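PDB 2X4A: invasion protein INVA from Salmonella enterica, which takes part in Salmonella's invasion of intestinal epithelial cells as a membrane protein of the FHIPEP export-pore family, the present chain being its C-terminal part. Local coordinates for residues L272-T277 with E307-D312; V291-V296 with L316-I321. All blocks are in the same frame, centred on the assembly; numbering follows the deposited sequence.

Contact 1 (L272-T277 with E307-D312); sequences LMDLIT and EGRFPD
Met273 and Thr277, one turn apart on helix 266-281, face Arg309 and Phe310 across a wide backbone gap: the alpha carbons of Met273 and Arg309 are 9.0 Å apart. Side chains fill it, packing this helix against the loop that leads from helix 299-307 into strand 314-317 of a beta-alpha-beta unit. The one hydrogen bond between the segments is nearly straight, 3.0 Å and 166°, from Arg309 NH2 to Thr277 OG1, which lies close to the guanidinium plane. Thr277 OG1 accepts this bond while its own proton is used inside the helix. With OG1 beside the backbone N (chi1 -64°), the hydroxyl turns back and donates to Met273 O. That oxygen also takes the helical N-H of Thr277, the two donors reaching it from opposite faces of the carbonyl plane. On the other side of NH2, toward NH1, Asp274 OD1 forms a long salt bridge, 3.9 Å from Arg309 NH2, with the two flat groups nearly coplanar. Met273, bent at chi2 and chi3, brings CE over one face of the guanidinium, offset toward its rim.

Apolar contacts centre on the Phe310 ring. Arg309 CG rides over its centre, and Met273 CE touches the same ring obliquely, 4.0 Å from Phe310 CE2. Outside the two segments, His287 meets Phe310 with its ring nearly perpendicular, while Met305 and Ile306 of helix 299-307 touch Met273 and Ile276. On the helix side, the methyl Ile276 CG2 lies 3.7 Å from Phe310 CE2, and Thr277 OG1 sits in plane at the ring edge, 3.6 Å from Phe310 CZ.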
loop_
_atom_site.group_PDB
_atom_site.type_symbol
_atom_site.label_atom_id
_atom_site.label_comp_id
_atom_site.label_asym_id
_atom_site.label_seq_id
_atom_site.Cartn_x
_atom_site.Cartn_y
_atom_site.Cartn_z
ATOM N N LEU A 272 -13.482 -12.977 14.122
ATOM C CA LEU A 272 -12.561 -11.883 14.054
ATOM C C LEU A 272 -12.846 -11.065 12.770
ATOM O O LEU A 272 -12.814 -9.825 12.780
ATOM C CB LEU A 272 -11.126 -12.421 14.069
ATOM C CG LEU A 272 -10.327 -12.313 15.386
ATOM C CD1 LEU A 272 -11.121 -12.571 16.614
ATOM C CD2 LEU A 272 -9.118 -13.230 15.356
ATOM N N MET A 273 -13.180 -11.749 11.684
ATOM C CA MET A 273 -13.349 -11.062 10.394
ATOM C C MET A 273 -14.619 -10.257 10.384
ATOM O O MET A 273 -14.674 -9.185 9.740
ATOM C CB MET A 273 -13.316 -12.031 9.172
ATOM C CG MET A 273 -11.917 -12.607 8.835
ATOM S SD MET A 273 -10.619 -11.411 8.351
ATOM C CE MET A 273 -11.447 -10.517 7.051
ATOM N N ASP A 274 -15.638 -10.762 11.076
ATOM C CA ASP A 274 -16.912 -10.036 11.114
ATOM C C ASP A 274 -16.718 -8.774 11.961
ATOM O O ASP A 274 -17.394 -7.769 11.717
ATOM C CB ASP A 274 -18.076 -10.880 11.654
ATOM C CG ASP A 274 -18.288 -12.164 10.905
ATOM O OD1 ASP A 274 -17.894 -12.247 9.705
ATOM O OD2 ASP A 274 -18.857 -13.102 11.540
ATOM N N LEU A 275 -15.804 -8.809 12.934
ATOM C CA LEU A 275 -15.613 -7.644 13.855
ATOM C C LEU A 275 -14.854 -6.500 13.109
ATOM O O LEU A 275 -15.233 -5.321 13.132
ATOM C CB LEU A 275 -14.900 -8.065 15.149
ATOM C CG LEU A 275 -14.455 -6.993 16.175
ATOM C CD1 LEU A 275 -15.568 -6.265 16.899
ATOM C CD2 LEU A 275 -13.415 -7.539 17.236
ATOM N N ILE A 276 -13.776 -6.901 12.450
ATOM C CA ILE A 276 -13.003 -6.017 11.582
ATOM C C ILE A 276 -13.924 -5.452 10.501
ATOM O O ILE A 276 -13.940 -4.252 10.279
ATOM C CB ILE A 276 -11.865 -6.814 10.926
ATOM C CG1 ILE A 276 -10.874 -7.255 11.998
ATOM C CG2 ILE A 276 -11.210 -6.015 9.753
ATOM C CD1 ILE A 276 -9.819 -8.228 11.439
ATOM N N THR A 277 -14.698 -6.318 9.863
ATOM C CA THR A 277 -15.534 -5.876 8.791
ATOM C C THR A 277 -16.426 -4.771 9.267
ATOM O O THR A 277 -16.512 -3.736 8.620
ATOM C CB THR A 277 -16.408 -6.987 8.226
ATOM O OG1 THR A 277 -15.563 -7.973 7.645
ATOM C CG2 THR A 277 -17.309 -6.471 7.172
ATOM N N GLU A 307 -5.988 -9.981 4.229
ATOM C CA GLU A 307 -5.581 -9.516 2.886
ATOM C C GLU A 307 -6.437 -10.062 1.787
ATOM O O GLU A 307 -6.729 -9.343 0.858
ATOM C CB GLU A 307 -4.096 -9.801 2.611
ATOM C CG GLU A 307 -3.741 -11.268 2.362
ATOM C CD GLU A 307 -2.239 -11.502 2.134
ATOM O OE1 GLU A 307 -1.460 -10.523 2.159
ATOM O OE2 GLU A 307 -1.834 -12.667 1.958
ATOM N N GLY A 308 -6.856 -11.316 1.876
ATOM C CA GLY A 308 -7.822 -11.874 0.912
ATOM C C GLY A 308 -9.048 -10.989 0.810
ATOM O O GLY A 308 -9.580 -10.793 -0.257
ATOM N N ARG A 309 -9.482 -10.401 1.912
ATOM C CA ARG A 309 -10.710 -9.646 1.918
ATOM C C ARG A 309 -10.558 -8.117 1.837
ATOM O O ARG A 309 -11.466 -7.428 1.378
ATOM C CB ARG A 309 -11.524 -10.020 3.175
ATOM C CG ARG A 309 -12.992 -9.587 3.064
ATOM C CD ARG A 309 -13.982 -10.644 3.504
ATOM N NE ARG A 309 -14.661 -10.282 4.759
ATOM C CZ ARG A 309 -15.186 -11.173 5.599
ATOM N NH1 ARG A 309 -15.088 -12.475 5.324
ATOM N NH2 ARG A 309 -15.780 -10.767 6.721
ATOM N N PHE A 310 -9.458 -7.598 2.365
ATOM C CA PHE A 310 -9.187 -6.160 2.399
ATOM C C PHE A 310 -7.775 -5.950 1.910
ATOM O O PHE A 310 -6.896 -5.595 2.688
ATOM C CB PHE A 310 -9.329 -5.585 3.815
ATOM C CG PHE A 310 -10.673 -5.791 4.405
ATOM C CD1 PHE A 310 -11.805 -5.353 3.742
ATOM C CD2 PHE A 310 -10.818 -6.466 5.607
ATOM C CE1 PHE A 310 -13.073 -5.576 4.281
ATOM C CE2 PHE A 310 -12.065 -6.688 6.166
ATOM C CZ PHE A 310 -13.201 -6.249 5.510
ATOM N N PRO A 311 -7.560 -6.134 0.608
ATOM C CA PRO A 311 -6.197 -6.175 0.110
ATOM C C PRO A 311 -5.472 -4.816 0.190
ATOM O O PRO A 311 -4.268 -4.800 0.099
ATOM C CB PRO A 311 -6.386 -6.594 -1.379
ATOM C CG PRO A 311 -7.818 -7.021 -1.500
ATOM C CD PRO A 311 -8.523 -6.205 -0.498
ATOM N N ASP A 312 -6.229 -3.727 0.302
ATOM C CA ASP A 312 -5.708 -2.354 0.412
ATOM C C ASP A 312 -5.231 -2.005 1.842
ATOM O O ASP A 312 -4.596 -1.010 2.058
ATOM C CB ASP A 312 -6.838 -1.321 0.178
ATOM C CG ASP A 312 -7.322 -1.226 -1.216
ATOM O OD1 ASP A 312 -6.673 -1.675 -2.193
ATOM O OD2 ASP A 312 -8.406 -0.635 -1.342
#

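Contact 2 (V291-V296 with L316-I321)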
loop_
_atom_site.group_PDB
_atom_site.type_symbol
_atom_site.label_atom_id
_atom_site.label_comp_id
_atom_site.label_asym_id
_atom_site.label_seq_id
_atom_site.Cartn_x
_atom_site.Cartn_y
_atom_site.Cartn_z
ATOM N N VAL A 291 -4.305 2.562 7.974
ATOM C CA VAL A 291 -3.646 1.329 8.390
ATOM C C VAL A 291 -4.213 0.807 9.725
ATOM O O VAL A 291 -4.962 1.505 10.454
ATOM C CB VAL A 291 -2.181 1.526 8.590
ATOM C CG1 VAL A 291 -1.560 2.116 7.303
ATOM C CG2 VAL A 291 -1.930 2.387 9.834
ATOM N N LEU A 292 -3.898 -0.455 10.007
ATOM C CA LEU A 292 -4.236 -1.092 11.247
ATOM C C LEU A 292 -2.962 -1.065 12.072
ATOM O O LEU A 292 -1.910 -1.270 11.533
ATOM C CB LEU A 292 -4.634 -2.523 10.992
ATOM C CG LEU A 292 -6.059 -3.053 11.054
ATOM C CD1 LEU A 292 -6.957 -2.526 10.020
ATOM C CD2 LEU A 292 -5.890 -4.536 10.877
ATOM N N LEU A 293 -3.050 -0.775 13.363
ATOM C CA LEU A 293 -1.918 -0.927 14.289
ATOM C C LEU A 293 -2.070 -2.146 15.160
ATOM O O LEU A 293 -3.136 -2.360 15.767
ATOM C CB LEU A 293 -1.822 0.225 15.274
ATOM C CG LEU A 293 -1.746 1.621 14.720
ATOM C CD1 LEU A 293 -1.530 2.603 15.878
ATOM C CD2 LEU A 293 -0.658 1.689 13.739
ATOM N N THR A 294 -0.975 -2.871 15.323
ATOM C CA THR A 294 -0.953 -4.008 16.187
ATOM C C THR A 294 0.450 -4.340 16.708
ATOM O O THR A 294 1.431 -3.676 16.376
ATOM C CB THR A 294 -1.545 -5.212 15.439
ATOM O OG1 THR A 294 -1.900 -6.200 16.399
ATOM C CG2 THR A 294 -0.570 -5.768 14.427
ATOM N N SER A 295 0.538 -5.352 17.558
ATOM C CA SER A 295 1.798 -5.632 18.205
ATOM C C SER A 295 2.798 -6.246 17.213
ATOM O O SER A 295 2.410 -6.832 16.211
ATOM C CB SER A 295 1.580 -6.551 19.385
ATOM O OG SER A 295 1.144 -5.787 20.478
ATOM N N VAL A 296 4.084 -6.088 17.496
ATOM C CA VAL A 296 5.115 -6.546 16.560
ATOM C C VAL A 296 4.929 -8.031 16.233
ATOM O O VAL A 296 4.935 -8.398 15.059
ATOM C CB VAL A 296 6.562 -6.239 17.075
ATOM C CG1 VAL A 296 6.713 -6.632 18.572
ATOM C CG2 VAL A 296 7.550 -6.944 16.268
ATOM N N LEU A 316 0.549 -1.922 10.306
ATOM C CA LEU A 316 1.771 -1.478 10.942
ATOM C C LEU A 316 1.807 -2.006 12.387
ATOM O O LEU A 316 0.764 -2.165 13.006
ATOM C CB LEU A 316 1.855 0.072 10.947
ATOM C CG LEU A 316 1.699 0.751 9.577
ATOM C CD1 LEU A 316 2.041 2.243 9.649
ATOM C CD2 LEU A 316 2.584 0.004 8.542
ATOM N N SER A 317 3.008 -2.259 12.889
ATOM C CA SER A 317 3.221 -2.594 14.272
ATOM C C SER A 317 3.369 -1.331 15.101
ATOM O O SER A 317 3.682 -0.280 14.589
ATOM C CB SER A 317 4.523 -3.395 14.431
ATOM O OG SER A 317 5.497 -2.612 15.109
ATOM N N PHE A 318 3.173 -1.444 16.409
ATOM C CA PHE A 318 3.339 -0.287 17.301
ATOM C C PHE A 318 4.802 0.160 17.364
ATOM O O PHE A 318 5.077 1.302 17.748
ATOM C CB PHE A 318 2.901 -0.608 18.728
ATOM C CG PHE A 318 1.467 -0.943 18.880
ATOM C CD1 PHE A 318 0.491 0.036 18.760
ATOM C CD2 PHE A 318 1.079 -2.240 19.215
ATOM C CE1 PHE A 318 -0.880 -0.294 18.899
ATOM C CE2 PHE A 318 -0.305 -2.573 19.395
ATOM C CZ PHE A 318 -1.267 -1.616 19.228
ATOM N N GLY A 319 5.730 -0.778 17.100
ATOM C CA GLY A 319 7.181 -0.474 16.988
ATOM C C GLY A 319 7.458 0.440 15.802
ATOM O O GLY A 319 8.239 1.359 15.870
ATOM N N GLU A 320 6.748 0.225 14.719
ATOM C CA GLU A 320 6.931 1.012 13.540
ATOM C C GLU A 320 6.404 2.426 13.648
ATOM O O GLU A 320 6.807 3.276 12.867
ATOM C CB GLU A 320 6.298 0.281 12.375
ATOM C CG GLU A 320 7.066 -1.002 12.045
ATOM C CD GLU A 320 6.331 -1.926 11.118
ATOM O OE1 GLU A 320 5.259 -1.538 10.599
ATOM O OE2 GLU A 320 6.818 -3.063 10.948
ATOM N N ILE A 321 5.509 2.687 14.604
ATOM C CA ILE A 321 5.065 4.062 14.902
ATOM C C ILE A 321 5.594 4.661 16.231
ATOM O O ILE A 321 5.247 5.792 16.559
ATOM C CB ILE A 321 3.486 4.206 14.866
ATOM C CG1 ILE A 321 2.824 3.446 16.039
ATOM C CG2 ILE A 321 2.912 3.701 13.524
ATOM C CD1 ILE A 321 1.567 4.044 16.559
#
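Leu293 pairs with Leu316 and Thr294 with Ser317 in parallel register, and three backbone hydrogen bonds fix that alignment. Leu316 N lies almost on the line of the Leu292 C=O bond, 2.8 Å from Leu292 O, although the N-H is bent from that line. Thr294 N then reaches Leu316 O, 3.0 Å away and in the carbonyl plane. Past the last bridge, Phe318 N bonds to Thr294 O at 2.8 Å, one more bond where segment 316-321 leaves the strand and begins to turn. Two CA-H...O contacts, Leu293 CA to Leu316 O and Ser317 CA to Thr294 O, supplement these bonds.

Apolar contacts gather on the face carrying Leu293 and Leu316. Val291 CG2 lies 4.0 Å from Leu316 CD1, and Leu293 CD2 packs on Leu316 CB. The other methyl, Leu293 CD1, meets Ile321 CD1, the two side chains crossing at about a right angle. Phe230 and Ile226 of helix 223-231 cover Leu316 on this side.

Phe318 makes the aromatic contact. With CG beside its backbone N (chi1 -63°), the ring folds back over the end of the first strand, setting one face above Thr294 N, off-centre. Its CE1 touches Leu293 CB at 3.8 Å, while Ser295 OG lies in plane at the ring edge, 3.7 Å from Phe318 CE2.

Polar side-chain bonds hold the turn after the second strand. Ser317 OG accepts from Glu320 N at 3.1 Å, an ST motif. Glu320 OE1 receives a weak bond from Ser317 N, and its OE2 forms a salt bridge with Arg219. Strands 291-294 and 314-317 are the adjacent parallel strands of a beta-alpha-beta crossover through helix 299-307, with 314-317 outermost in a four-stranded parallel sheet.

Overall arrangement
From the N terminus of this region, helix 266-281 supplies 272-277, strand 291-294 begins 291-296, the end of helix 299-307 and the loop after it supply 307-312, and strand 314-317 runs into 316-321. The segments therefore alternate, and the two contacts cross along the chain. Contact 1 closes a loop of 29 residues that contains the whole first strand of contact 2 and most of helix 299-307. Contact 2 closes a loop of 19 residues, which takes in that helix and the second half of contact 1. Their centres lie about 17 Å apart. Contact 1 ties the preceding helix to the crossover connection, and contact 2 joins the two strands which that connection links.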